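Local atomic coordinates of fiber protein (Duck adenovirus 1, PDB entry 6ITX), a protein that probably attaches the virus to host-cell receptors as the adenovirus capsid fibre, here represented by its trimeric C-terminal head domain. Residues R95-G100 with S190-Y195; L163-F168 with S178-P183; F196-I201 with F296-A301; N206-A211 with E222-T227; L246-C251 with N261-V266. All blocks are in the same frame, centred on the assembly; numbering follows the deposited sequence.

Interaction 1 (R95-G100 with S190-Y195); sequences RIISMG and SNTPLY
Strand 95-100, part of the sheet of the fibre head, is met through Arg95 and Ile97 by the loop 190-195 that follows strand 184-187. Strand 95-100 lies between strands 118-131 and 184-187 and bonds to both through its backbone; the loop meets it mainly through side chains. The loop has helix-like backbone angles, and Tyr195 N bonds to Thr192 O in a single turn that brings Thr192 and Tyr195 round to the strand. Thr192 CG2 is the apolar contact point: it lies 3.7 Å from Ile97 CG2 and 3.9 Å from Arg95 CB. The threonine's first torsion (chi1 -71°) turns this methyl away from its own N, while OG1 is held by the carbonyl of Asp189. Ile97 continues inward onto Pro167 and Phe196. At the outer end, Arg95 stretches out from CG to NE and crosses the Tyr195 ring, with guanidinium and ring planes 58° apart. Part of the tyrosine ring lies over one face of the guanidinium, offset toward its rim, and NH2 also has Asp189 as a long, weak ion-pair partner. Arg95 CD is 3.6 Å from Tyr195 CD2, and Arg95 NE 3.3 Å from Tyr195 CE2.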
# COMPACT_ATOMS: atom_id res chain seq x y z
N ARG A 95 -8.41 14.69 -9.52
CA ARG A 95 -9.25 14.24 -10.62
C ARG A 95 -9.71 12.81 -10.37
O ARG A 95 -9.03 12.04 -9.69
CB ARG A 95 -8.52 14.33 -11.96
CG ARG A 95 -7.69 15.58 -12.06
CD ARG A 95 -7.22 15.90 -13.45
NE ARG A 95 -6.41 17.11 -13.36
CZ ARG A 95 -6.75 18.29 -13.88
NH1 ARG A 95 -5.96 19.34 -13.71
NH2 ARG A 95 -7.89 18.42 -14.56
N ILE A 96 -10.86 12.47 -10.94
CA ILE A 96 -11.50 11.19 -10.68
C ILE A 96 -12.04 10.63 -11.99
O ILE A 96 -12.70 11.34 -12.75
CB ILE A 96 -12.64 11.32 -9.67
CG1 ILE A 96 -12.23 12.21 -8.48
CG2 ILE A 96 -13.11 9.94 -9.22
CD1 ILE A 96 -13.12 12.04 -7.29
N ILE A 97 -11.74 9.36 -12.26
CA ILE A 97 -12.40 8.60 -13.31
C ILE A 97 -12.72 7.23 -12.75
O ILE A 97 -12.14 6.79 -11.75
CB ILE A 97 -11.57 8.43 -14.62
CG1 ILE A 97 -10.32 7.56 -14.37
CG2 ILE A 97 -11.26 9.77 -15.28
CD1 ILE A 97 -9.68 7.05 -15.64
N SER A 98 -13.63 6.54 -13.42
CA SER A 98 -13.97 5.18 -13.06
C SER A 98 -14.27 4.38 -14.33
O SER A 98 -14.64 4.95 -15.36
CB SER A 98 -15.15 5.14 -12.09
OG SER A 98 -16.36 5.41 -12.77
N MET A 99 -14.09 3.07 -14.24
CA MET A 99 -14.39 2.20 -15.37
C MET A 99 -15.12 0.96 -14.88
O MET A 99 -14.91 0.50 -13.76
CB MET A 99 -13.11 1.80 -16.11
CG MET A 99 -12.03 2.84 -15.98
SD MET A 99 -10.49 2.25 -16.66
CE MET A 99 -9.52 3.71 -16.41
N GLY A 100 -15.97 0.42 -15.74
CA GLY A 100 -16.76 -0.72 -15.34
C GLY A 100 -17.98 -0.30 -14.56
O GLY A 100 -18.37 0.87 -14.52
N SER A 190 -12.98 16.77 -20.17
CA SER A 190 -13.00 15.57 -20.98
C SER A 190 -11.59 15.09 -21.31
O SER A 190 -11.43 13.97 -21.80
CB SER A 190 -13.80 15.80 -22.27
OG SER A 190 -13.22 16.82 -23.06
N ASN A 191 -10.57 15.91 -21.04
CA ASN A 191 -9.18 15.49 -21.18
C ASN A 191 -8.72 14.58 -20.05
O ASN A 191 -7.67 13.93 -20.19
CB ASN A 191 -8.28 16.72 -21.23
CG ASN A 191 -8.04 17.20 -22.65
OD1 ASN A 191 -8.34 16.49 -23.62
ND2 ASN A 191 -7.50 18.41 -22.78
N THR A 192 -9.48 14.50 -18.96
CA THR A 192 -8.98 13.88 -17.73
C THR A 192 -8.48 12.45 -17.89
O THR A 192 -7.48 12.12 -17.25
CB THR A 192 -10.07 13.96 -16.66
OG1 THR A 192 -10.21 15.33 -16.24
CG2 THR A 192 -9.72 13.09 -15.45
N PRO A 193 -9.10 11.57 -18.70
CA PRO A 193 -8.54 10.22 -18.84
C PRO A 193 -7.05 10.18 -19.11
O PRO A 193 -6.35 9.29 -18.59
CB PRO A 193 -9.35 9.64 -20.01
CG PRO A 193 -10.66 10.24 -19.83
CD PRO A 193 -10.40 11.67 -19.40
N LEU A 194 -6.52 11.14 -19.88
CA LEU A 194 -5.11 11.12 -20.24
C LEU A 194 -4.19 11.28 -19.04
O LEU A 194 -3.01 10.91 -19.12
CB LEU A 194 -4.82 12.21 -21.27
CG LEU A 194 -5.59 12.11 -22.59
CD1 LEU A 194 -5.15 13.21 -23.50
CD2 LEU A 194 -5.38 10.75 -23.25
N TYR A 195 -4.69 11.82 -17.92
CA TYR A 195 -3.84 11.98 -16.75
C TYR A 195 -3.56 10.66 -16.06
O TYR A 195 -2.71 10.62 -15.16
CB TYR A 195 -4.48 12.95 -15.75
CG TYR A 195 -4.23 14.41 -16.07
CD1 TYR A 195 -4.19 14.86 -17.39
CD2 TYR A 195 -4.04 15.34 -15.05
CE1 TYR A 195 -3.96 16.19 -17.69
CE2 TYR A 195 -3.83 16.68 -15.34
CZ TYR A 195 -3.79 17.10 -16.66
OH TYR A 195 -3.56 18.43 -16.94

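Interaction 2 (L163-F168 with S178-P183); sequences LVLCPF and SGWPAP
Ser178 OG takes the backbone N-H of Val164 in a nearly straight bond, 2.8 Å from Val164 N to Ser178 OG with 173° at the hydrogen. The first torsion of Ser178 (chi1 -66°) turns OG away from its own carbonyl and toward the strand. One peptide further on, the carbonyl of Val164 meets the pyrrole edge of Trp180, where Trp180 NE1 lies 2.9 Å from Val164 O; this bond is weak, bent to 121°. The end of Leu165 meets the indole obliquely, Leu165 CD2 sitting 3.6 Å from Trp180 NE1 and 3.9 Å from Trp180 CE2. The loop 178-183 runs 26° from the direction of residues 163-167 and leads into strand 184-187 of the beta-sheet head; it holds strand 160-165 by side-chain bonds where a neighbouring strand would use its backbone. At the far end Pro183 CG packs against Pro167 O. Around this shell, Ser178 OG has a second partner in the carbonyl of Phe111, while Asn176 ND2 bonds to Trp180 O. Within the sheet, Leu163 and Leu165 pair through the backbone with Met265 and Ile263 of strand 262-271; Met99 and Val126 pack on the indole.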
# COMPACT_ATOMS: atom_id res chain seq x y z
N LEU A 163 -5.26 -8.61 -16.77
CA LEU A 163 -6.19 -7.61 -17.26
C LEU A 163 -5.40 -6.40 -17.70
O LEU A 163 -4.29 -6.15 -17.23
CB LEU A 163 -7.18 -7.16 -16.19
CG LEU A 163 -8.06 -8.24 -15.59
CD1 LEU A 163 -8.60 -7.72 -14.28
CD2 LEU A 163 -9.20 -8.58 -16.56
N VAL A 164 -5.98 -5.61 -18.58
CA VAL A 164 -5.39 -4.34 -18.94
C VAL A 164 -6.40 -3.26 -18.61
O VAL A 164 -7.60 -3.43 -18.84
CB VAL A 164 -4.97 -4.28 -20.42
CG1 VAL A 164 -4.31 -2.96 -20.75
CG2 VAL A 164 -4.02 -5.46 -20.75
N LEU A 165 -5.91 -2.18 -18.02
CA LEU A 165 -6.67 -0.96 -17.82
C LEU A 165 -6.22 0.03 -18.87
O LEU A 165 -5.03 0.35 -18.94
CB LEU A 165 -6.45 -0.36 -16.43
CG LEU A 165 -6.64 -1.24 -15.22
CD1 LEU A 165 -6.89 -0.35 -14.01
CD2 LEU A 165 -7.77 -2.27 -15.43
N CYS A 166 -7.15 0.53 -19.68
CA CYS A 166 -6.85 1.52 -20.70
C CYS A 166 -7.71 2.75 -20.47
O CYS A 166 -8.73 2.94 -21.14
CB CYS A 166 -7.07 0.96 -22.10
SG CYS A 166 -6.33 2.01 -23.36
N PRO A 167 -7.33 3.61 -19.53
CA PRO A 167 -8.12 4.83 -19.29
C PRO A 167 -8.20 5.75 -20.50
O PRO A 167 -9.08 6.62 -20.55
CB PRO A 167 -7.39 5.51 -18.12
CG PRO A 167 -6.06 4.86 -18.04
CD PRO A 167 -6.17 3.49 -18.63
N PHE A 168 -7.32 5.58 -21.49
CA PHE A 168 -7.32 6.37 -22.72
C PHE A 168 -7.82 5.54 -23.91
O PHE A 168 -7.43 5.78 -25.05
CB PHE A 168 -5.92 6.92 -22.99
CG PHE A 168 -4.86 5.87 -23.05
CD1 PHE A 168 -4.57 5.22 -24.25
CD2 PHE A 168 -4.17 5.49 -21.90
CE1 PHE A 168 -3.61 4.24 -24.30
CE2 PHE A 168 -3.21 4.51 -21.95
CZ PHE A 168 -2.92 3.88 -23.15
N SER A 178 -8.80 -5.55 -22.56
CA SER A 178 -9.78 -6.21 -21.70
C SER A 178 -11.20 -5.78 -22.02
O SER A 178 -12.15 -6.36 -21.46
CB SER A 178 -9.47 -5.95 -20.22
OG SER A 178 -8.25 -6.58 -19.85
N GLY A 179 -11.37 -4.80 -22.89
CA GLY A 179 -12.68 -4.34 -23.31
C GLY A 179 -13.47 -3.57 -22.28
O GLY A 179 -14.68 -3.74 -22.19
N TRP A 180 -12.81 -2.73 -21.49
CA TRP A 180 -13.56 -1.94 -20.52
C TRP A 180 -14.42 -0.94 -21.27
O TRP A 180 -14.13 -0.61 -22.42
CB TRP A 180 -12.62 -1.20 -19.55
CG TRP A 180 -11.87 -2.11 -18.58
CD1 TRP A 180 -10.67 -2.69 -18.80
CD2 TRP A 180 -12.29 -2.51 -17.26
NE1 TRP A 180 -10.29 -3.44 -17.70
CE2 TRP A 180 -11.27 -3.35 -16.75
CE3 TRP A 180 -13.42 -2.26 -16.47
CZ2 TRP A 180 -11.34 -3.92 -15.47
CZ3 TRP A 180 -13.50 -2.84 -15.21
CH2 TRP A 180 -12.47 -3.67 -14.72
N PRO A 181 -15.53 -0.50 -20.69
CA PRO A 181 -16.26 0.63 -21.28
C PRO A 181 -15.41 1.88 -21.23
O PRO A 181 -14.31 1.91 -20.68
CB PRO A 181 -17.51 0.76 -20.38
CG PRO A 181 -17.67 -0.61 -19.79
CD PRO A 181 -16.26 -1.11 -19.56
N ALA A 182 -15.93 2.94 -21.85
CA ALA A 182 -15.29 4.24 -21.72
C ALA A 182 -15.15 4.57 -20.24
O ALA A 182 -15.95 4.14 -19.41
CB ALA A 182 -16.10 5.31 -22.42
N PRO A 183 -14.13 5.33 -19.85
CA PRO A 183 -14.12 5.84 -18.48
C PRO A 183 -15.28 6.81 -18.30
O PRO A 183 -15.91 7.26 -19.27
CB PRO A 183 -12.76 6.54 -18.35
CG PRO A 183 -12.00 6.20 -19.59
CD PRO A 183 -13.01 5.85 -20.65

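Interaction 3 (F196-I201 with F296-A301); sequences FAANAI and FTYVGA. With GLN (glutamine), chain G.
The ring of Tyr298 has Phe196 O in its plane at the hydroxyl edge, and Phe296 CE2 also lies at its rim. The ring of Phe196 in turn has Tyr298 OH at its own edge, not over a face. Tyr298 OH donates to Phe196 O across 3.0 Å, meeting the carbonyl 28° out of its plane. CG of Tyr298 stands between the backbone N and the carbonyl carbon (chi1 62°), which turns the ring from strand 288-299 toward the loop, where Ala198 CB lies 4.2 Å from Tyr298 CD2. The last strand of the head domain ends here, and its C-terminal tail, 300-301, is clasped by the loop 196-199 just before the short helix 200-203. Asn199 N bonds to Val299 O at 2.9 Å, from above the carbonyl plane, and Ala198 CA adds a C-H...O contact to the same oxygen. The side chain of Asn199 does two jobs: OD1 caps the helix at Ser202 N, while ND2 makes a weak bond to Gly300 O. CB of Asn199 also packs 3.7 Å from Val299 CG1. A water bridges Ala200 N and the terminal carboxylate oxygen Ala301 OXT. Val299, Gly300 and Ala301, with Gly133, line the pocket of the bound glutamine; its NE2 lies 3.7 Å from Val299 CG1 and equally far from Gly300 O.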
# COMPACT_ATOMS: atom_id res chain seq x y z
N PHE A 196 -4.26 9.60 -16.46
CA PHE A 196 -4.18 8.29 -15.83
C PHE A 196 -3.48 7.26 -16.70
O PHE A 196 -3.57 6.06 -16.43
CB PHE A 196 -5.59 7.80 -15.47
CG PHE A 196 -6.29 8.63 -14.43
CD1 PHE A 196 -7.02 9.75 -14.80
CD2 PHE A 196 -6.25 8.27 -13.09
CE1 PHE A 196 -7.68 10.51 -13.86
CE2 PHE A 196 -6.91 9.02 -12.14
CZ PHE A 196 -7.63 10.15 -12.53
N ALA A 197 -2.80 7.68 -17.76
CA ALA A 197 -1.81 6.81 -18.34
C ALA A 197 -0.57 6.80 -17.46
O ALA A 197 -0.28 7.78 -16.76
CB ALA A 197 -1.46 7.27 -19.76
N ALA A 198 0.16 5.69 -17.47
CA ALA A 198 1.33 5.59 -16.60
C ALA A 198 2.46 6.49 -17.10
O ALA A 198 2.72 6.57 -18.31
CB ALA A 198 1.78 4.13 -16.51
N ASN A 199 3.13 7.15 -16.16
CA ASN A 199 4.13 8.17 -16.50
C ASN A 199 5.12 7.68 -17.55
O ASN A 199 5.64 6.56 -17.45
CB ASN A 199 4.90 8.60 -15.25
CG ASN A 199 5.95 9.67 -15.55
OD1 ASN A 199 7.13 9.37 -15.78
ND2 ASN A 199 5.51 10.92 -15.56
N ALA A 200 5.39 8.52 -18.54
CA ALA A 200 6.26 8.09 -19.64
C ALA A 200 7.72 7.97 -19.20
O ALA A 200 8.38 6.97 -19.50
CB ALA A 200 6.13 9.03 -20.84
N ILE A 201 8.25 8.98 -18.48
CA ILE A 201 9.65 8.92 -18.09
C ILE A 201 9.89 7.71 -17.19
O ILE A 201 10.74 6.86 -17.46
CB ILE A 201 10.10 10.21 -17.40
CG1 ILE A 201 10.46 11.31 -18.41
CG2 ILE A 201 11.33 9.96 -16.57
CD1 ILE A 201 9.31 12.04 -18.94
N PHE A 296 -4.17 0.31 -5.00
CA PHE A 296 -2.83 0.32 -5.58
C PHE A 296 -2.50 1.73 -6.02
O PHE A 296 -3.39 2.57 -6.20
CB PHE A 296 -2.73 -0.63 -6.77
CG PHE A 296 -3.65 -0.25 -7.92
CD1 PHE A 296 -4.99 -0.63 -7.91
CD2 PHE A 296 -3.17 0.51 -8.98
CE1 PHE A 296 -5.83 -0.26 -8.94
CE2 PHE A 296 -4.01 0.88 -10.01
CZ PHE A 296 -5.34 0.49 -10.00
N THR A 297 -1.20 1.99 -6.23
CA THR A 297 -0.71 3.31 -6.62
C THR A 297 0.32 3.18 -7.73
O THR A 297 1.19 2.31 -7.69
CB THR A 297 -0.10 4.05 -5.42
OG1 THR A 297 -1.12 4.45 -4.50
CG2 THR A 297 0.67 5.28 -5.88
N TYR A 298 0.24 4.05 -8.74
CA TYR A 298 1.32 4.19 -9.71
C TYR A 298 1.46 5.65 -10.09
O TYR A 298 0.58 6.48 -9.80
CB TYR A 298 1.09 3.33 -10.97
CG TYR A 298 -0.16 3.71 -11.74
CD1 TYR A 298 -1.39 3.21 -11.36
CD2 TYR A 298 -0.11 4.58 -12.81
CE1 TYR A 298 -2.54 3.56 -12.03
CE2 TYR A 298 -1.25 4.93 -13.50
CZ TYR A 298 -2.47 4.42 -13.10
OH TYR A 298 -3.63 4.75 -13.76
N VAL A 299 2.58 5.96 -10.77
CA VAL A 299 2.84 7.33 -11.22
C VAL A 299 1.97 7.65 -12.43
O VAL A 299 2.03 6.96 -13.45
CB VAL A 299 4.33 7.52 -11.55
CG1 VAL A 299 4.66 9.00 -11.57
CG2 VAL A 299 5.22 6.81 -10.57
N GLY A 300 1.18 8.71 -12.31
CA GLY A 300 0.38 9.18 -13.42
C GLY A 300 1.20 9.96 -14.44
O GLY A 300 2.40 10.18 -14.28
N ALA A 301 0.52 10.39 -15.50
CA ALA A 301 1.20 11.08 -16.61
C ALA A 301 1.73 12.44 -16.19
O ALA A 301 1.15 13.16 -15.36
CB ALA A 301 0.28 11.22 -17.78
OXT ALA A 301 2.79 12.83 -16.69
N GLN G . 2.73 15.12 -16.90
CA GLN G . 3.21 15.89 -15.77
C GLN G . 3.90 17.18 -16.27
O GLN G . 3.42 17.87 -17.18
CB GLN G . 4.19 15.05 -14.90
CG GLN G . 3.55 14.01 -13.92
CD GLN G . 4.46 13.62 -12.74
OE1 GLN G . 5.52 14.21 -12.53
NE2 GLN G . 4.03 12.62 -11.97
O HOH W 1 3.78 11.28 -18.54

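Interaction 4 (N206-A211 with E222-T227); sequences NRVNLA and ELPGYT
Pro224 forms the centre of an inverse gamma turn and packs its ring against the backbone of Arg207 and the side chain of Val208. The turn is closed by a weak bond from Gly225 N to Leu223 O, and it leaves Pro224 O facing Asn206. Asn206 ND2 donates to that oxygen over 3.2 Å, with 156° at the hydrogen; the acceptor lies close to the plane of the amide, and the donor is tilted 23° from the carbonyl plane. Asn206 CA adds a weaker C-H...O contact to the same oxygen at 3.3 Å. The ring is wedged at two points, with Pro224 CG 3.4 Å from Arg207 C and Pro224 CD 3.7 Å from Val208 CB. In the fold, this turn leads into strand 226-235; that strand and short strand 208-210 both pair with the same edge of strand 241-253, at Val248 and Pro250 respectively. Tyr226 and Thr227 pair with a strand of a neighbouring subunit, continuing the sheet across the trimer interface, where Asn206 ND2 also makes a weak bond to Leu290 O of that chain. Val208 CG1 also touches Leu223 CD2 at 3.9 Å. A water donates to Asn206 O and, weakly, to Gly225 O.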
# COMPACT_ATOMS: atom_id res chain seq x y z
N ASN A 206 10.25 -0.02 -17.41
CA ASN A 206 9.47 -0.89 -16.52
C ASN A 206 8.06 -1.07 -17.06
O ASN A 206 7.07 -0.86 -16.36
CB ASN A 206 9.35 -0.34 -15.10
CG ASN A 206 10.68 -0.02 -14.46
OD1 ASN A 206 11.10 1.13 -14.45
ND2 ASN A 206 11.33 -1.02 -13.88
N ARG A 207 7.94 -1.43 -18.33
CA ARG A 207 6.64 -1.66 -18.92
C ARG A 207 6.75 -2.83 -19.88
O ARG A 207 7.74 -2.95 -20.61
CB ARG A 207 6.12 -0.42 -19.66
CG ARG A 207 7.13 0.10 -20.66
CD ARG A 207 6.61 1.19 -21.56
NE ARG A 207 7.72 1.67 -22.40
CZ ARG A 207 7.63 2.58 -23.35
NH1 ARG A 207 8.72 2.90 -24.03
NH2 ARG A 207 6.46 3.17 -23.65
N VAL A 208 5.75 -3.68 -19.89
CA VAL A 208 5.77 -4.87 -20.72
C VAL A 208 5.04 -4.58 -22.03
O VAL A 208 4.03 -3.87 -22.06
CB VAL A 208 5.15 -6.05 -19.96
CG1 VAL A 208 3.73 -5.71 -19.51
CG2 VAL A 208 5.19 -7.32 -20.78
N ASN A 209 5.60 -5.09 -23.14
CA ASN A 209 4.91 -5.12 -24.42
C ASN A 209 3.97 -6.31 -24.45
O ASN A 209 4.38 -7.43 -24.12
CB ASN A 209 5.95 -5.22 -25.55
CG ASN A 209 5.46 -4.65 -26.87
OD1 ASN A 209 4.38 -4.06 -26.95
ND2 ASN A 209 6.28 -4.79 -27.91
N LEU A 210 2.71 -6.10 -24.83
CA LEU A 210 1.71 -7.16 -24.84
C LEU A 210 1.29 -7.52 -26.27
O LEU A 210 1.17 -6.65 -27.13
CB LEU A 210 0.45 -6.78 -24.06
CG LEU A 210 0.60 -6.43 -22.58
CD1 LEU A 210 -0.79 -6.16 -22.02
CD2 LEU A 210 1.33 -7.52 -21.78
N ALA A 211 1.04 -8.80 -26.49
CA ALA A 211 0.45 -9.23 -27.74
C ALA A 211 -0.97 -8.69 -27.88
O ALA A 211 -1.66 -8.43 -26.88
CB ALA A 211 0.47 -10.76 -27.84
N GLU A 222 7.57 -12.45 -15.46
CA GLU A 222 8.00 -12.00 -16.77
C GLU A 222 7.84 -10.50 -16.92
O GLU A 222 8.22 -9.94 -17.96
CB GLU A 222 7.21 -12.73 -17.86
CG GLU A 222 6.89 -14.15 -17.50
CD GLU A 222 6.68 -15.04 -18.70
OE1 GLU A 222 5.51 -15.32 -19.04
OE2 GLU A 222 7.70 -15.46 -19.30
N LEU A 223 7.28 -9.84 -15.92
CA LEU A 223 7.12 -8.40 -15.99
C LEU A 223 8.46 -7.70 -15.77
O LEU A 223 9.29 -8.17 -14.97
CB LEU A 223 6.09 -7.94 -14.95
CG LEU A 223 4.73 -8.60 -15.17
CD1 LEU A 223 3.74 -8.19 -14.11
CD2 LEU A 223 4.19 -8.25 -16.55
N PRO A 224 8.71 -6.60 -16.45
CA PRO A 224 9.92 -5.80 -16.15
C PRO A 224 9.76 -4.97 -14.88
O PRO A 224 9.91 -3.76 -14.88
CB PRO A 224 10.05 -4.93 -17.40
CG PRO A 224 8.64 -4.75 -17.85
CD PRO A 224 7.91 -6.03 -17.53
N GLY A 225 9.45 -5.63 -13.79
CA GLY A 225 9.22 -4.86 -12.59
C GLY A 225 7.73 -4.81 -12.29
O GLY A 225 6.89 -4.80 -13.20
N TYR A 226 7.41 -4.79 -11.00
CA TYR A 226 6.02 -4.68 -10.57
C TYR A 226 6.01 -4.26 -9.11
O TYR A 226 7.01 -4.38 -8.40
CB TYR A 226 5.24 -5.99 -10.74
CG TYR A 226 5.77 -7.18 -9.96
CD1 TYR A 226 5.75 -7.19 -8.56
CD2 TYR A 226 6.28 -8.30 -10.62
CE1 TYR A 226 6.25 -8.27 -7.84
CE2 TYR A 226 6.77 -9.39 -9.91
CZ TYR A 226 6.74 -9.37 -8.53
OH TYR A 226 7.23 -10.44 -7.82
N THR A 227 4.86 -3.77 -8.69
CA THR A 227 4.53 -3.57 -7.30
C THR A 227 3.49 -4.61 -6.94
O THR A 227 2.72 -5.06 -7.80
CB THR A 227 3.98 -2.16 -7.06
OG1 THR A 227 2.77 -1.98 -7.81
CG2 THR A 227 5.02 -1.13 -7.51
O HOH W 2 6.57 -1.70 -13.38

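Interaction 5 (L246-C251 with N261-V266); sequences LYVCPC and NAIYMV
Met265 runs along one face of the strand pair toward Val248: its CB lies 3.7 Å from Leu246 CD1, its SD 4.1 Å from the same methyl, and its CE ends 3.4 Å from Val248 CG2. CG leaves opposite the carbonyl carbon (chi1 -58°), and a bend at chi3 (136°) brings the terminal methyl back over Val248, so that methionine and valine lie side by side and point the same way. Val248 CG1 reaches on to Ile263 CG2 at 3.6 Å, and Phe296 covers both Val248 and Met265 from the neighbouring part of the core. The two strands, 241-253 and 262-271, form an antiparallel beta hairpin. Tyr247 with Val266, Cys249 with Tyr264, and Cys251 with Ala262 are the hydrogen-bonded pairs here, each closed by two backbone bonds; Val248 with Met265 and Pro250 with Ile263 are the non-hydrogen-bonded ones. Pro250, which has no N-H, sits in a non-hydrogen-bonded pair, and its CA makes a C-H...O contact to Ala262 O. On the other face, Tyr247 CB rests 3.6 Å from Val266 CG1, with Val266 O at the edge of the tyrosine ring, in its plane. Further along, Cys251 SG packs 3.6 Å from Ala262 CB and Cys251 CB 3.9 Å from Tyr264 CB. Tyr264 carries its hydroxyl away to Lys218 N, and strand 160-165 flanks the hairpin through Leu165 and Ile263.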
# COMPACT_ATOMS: atom_id res chain seq x y z
N LEU A 246 -1.99 -8.94 -6.22
CA LEU A 246 -2.16 -8.14 -7.42
C LEU A 246 -0.79 -7.60 -7.79
O LEU A 246 -0.08 -7.09 -6.92
CB LEU A 246 -3.16 -7.00 -7.18
CG LEU A 246 -3.16 -5.83 -8.18
CD1 LEU A 246 -3.58 -6.28 -9.57
CD2 LEU A 246 -4.08 -4.77 -7.70
N TYR A 247 -0.41 -7.74 -9.06
CA TYR A 247 0.88 -7.27 -9.54
C TYR A 247 0.62 -6.21 -10.60
O TYR A 247 0.00 -6.51 -11.63
CB TYR A 247 1.73 -8.41 -10.11
CG TYR A 247 1.98 -9.51 -9.11
CD1 TYR A 247 0.99 -10.42 -8.82
CD2 TYR A 247 3.22 -9.64 -8.46
CE1 TYR A 247 1.18 -11.41 -7.90
CE2 TYR A 247 3.42 -10.64 -7.53
CZ TYR A 247 2.38 -11.53 -7.26
OH TYR A 247 2.51 -12.56 -6.35
N VAL A 248 1.06 -4.98 -10.33
CA VAL A 248 0.81 -3.87 -11.23
C VAL A 248 2.08 -3.59 -12.00
O VAL A 248 3.17 -3.51 -11.41
CB VAL A 248 0.34 -2.62 -10.48
CG1 VAL A 248 0.15 -1.48 -11.45
CG2 VAL A 248 -0.92 -2.91 -9.70
N CYS A 249 1.95 -3.43 -13.29
CA CYS A 249 3.06 -3.13 -14.16
C CYS A 249 2.49 -2.46 -15.40
O CYS A 249 1.62 -3.04 -16.07
CB CYS A 249 3.82 -4.40 -14.55
SG CYS A 249 5.11 -4.00 -15.73
N PRO A 250 2.93 -1.25 -15.71
CA PRO A 250 2.45 -0.60 -16.93
C PRO A 250 2.80 -1.41 -18.18
O PRO A 250 3.72 -2.24 -18.18
CB PRO A 250 3.15 0.76 -16.90
CG PRO A 250 3.26 1.04 -15.44
CD PRO A 250 3.65 -0.30 -14.85
N CYS A 251 2.04 -1.18 -19.24
CA CYS A 251 2.17 -1.97 -20.45
C CYS A 251 1.92 -1.12 -21.68
O CYS A 251 1.33 -0.03 -21.62
CB CYS A 251 1.19 -3.13 -20.45
SG CYS A 251 -0.47 -2.46 -20.37
N ASN A 261 1.02 4.72 -22.09
CA ASN A 261 1.20 3.51 -21.28
C ASN A 261 -0.13 3.11 -20.65
O ASN A 261 -0.76 3.92 -19.95
CB ASN A 261 2.23 3.73 -20.17
CG ASN A 261 3.63 3.93 -20.69
OD1 ASN A 261 4.02 3.39 -21.72
ND2 ASN A 261 4.41 4.69 -19.94
N ALA A 262 -0.55 1.87 -20.88
CA ALA A 262 -1.69 1.34 -20.14
C ALA A 262 -1.15 0.65 -18.89
O ALA A 262 0.06 0.67 -18.64
CB ALA A 262 -2.51 0.40 -21.03
N ILE A 263 -2.03 0.04 -18.10
CA ILE A 263 -1.62 -0.67 -16.89
C ILE A 263 -2.02 -2.14 -17.01
O ILE A 263 -3.20 -2.45 -17.21
CB ILE A 263 -2.23 -0.06 -15.62
CG1 ILE A 263 -1.73 1.36 -15.43
CG2 ILE A 263 -1.85 -0.88 -14.42
CD1 ILE A 263 -2.77 2.38 -15.85
N TYR A 264 -1.03 -3.04 -16.89
CA TYR A 264 -1.26 -4.47 -16.82
C TYR A 264 -1.37 -4.91 -15.37
O TYR A 264 -0.65 -4.42 -14.49
CB TYR A 264 -0.12 -5.25 -17.49
CG TYR A 264 -0.26 -6.76 -17.48
CD1 TYR A 264 -1.28 -7.40 -18.20
CD2 TYR A 264 0.64 -7.56 -16.78
CE1 TYR A 264 -1.41 -8.79 -18.20
CE2 TYR A 264 0.52 -8.96 -16.79
CZ TYR A 264 -0.50 -9.57 -17.50
OH TYR A 264 -0.63 -10.96 -17.50
N MET A 265 -2.30 -5.82 -15.11
CA MET A 265 -2.55 -6.28 -13.76
C MET A 265 -2.75 -7.78 -13.81
O MET A 265 -3.69 -8.24 -14.46
CB MET A 265 -3.79 -5.60 -13.18
CG MET A 265 -3.63 -4.11 -13.19
SD MET A 265 -4.83 -3.35 -12.14
CE MET A 265 -3.81 -2.16 -11.33
N VAL A 266 -1.87 -8.53 -13.18
CA VAL A 266 -2.03 -9.97 -13.09
C VAL A 266 -2.40 -10.31 -11.65
O VAL A 266 -1.78 -9.80 -10.71
CB VAL A 266 -0.79 -10.73 -13.58
CG1 VAL A 266 0.47 -10.21 -12.94
CG2 VAL A 266 -0.96 -12.22 -13.33

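Overall arrangement
Interaction 5 touches interactions 2, 3 and 4 but not interaction 1, whose nearest atoms are about 7 Å away. Interaction 2 pairs with strand 262-271, Leu163 N to Met265 O and Leu165 N to Ile263 O (both 2.8 Å); interaction 4 pairs with strand 241-253, centres about 7 Å apart, where Val208 N meets Pro250 O at 3.0 Å. Interaction 3 is tied to interaction 5 by Asn261 ND2 and Ala198 O, 3.0 Å apart. Pro167 of interaction 2 packs on Ile97 of interaction 1 and Phe196 of interaction 3. Interactions 1 and 3 join at Tyr195 and Phe196. Interaction 3 lines the pocket of the glutamine, about 7 Å from the Tyr195 side chain; interactions 3 and 4 touch the same neighbouring subunit.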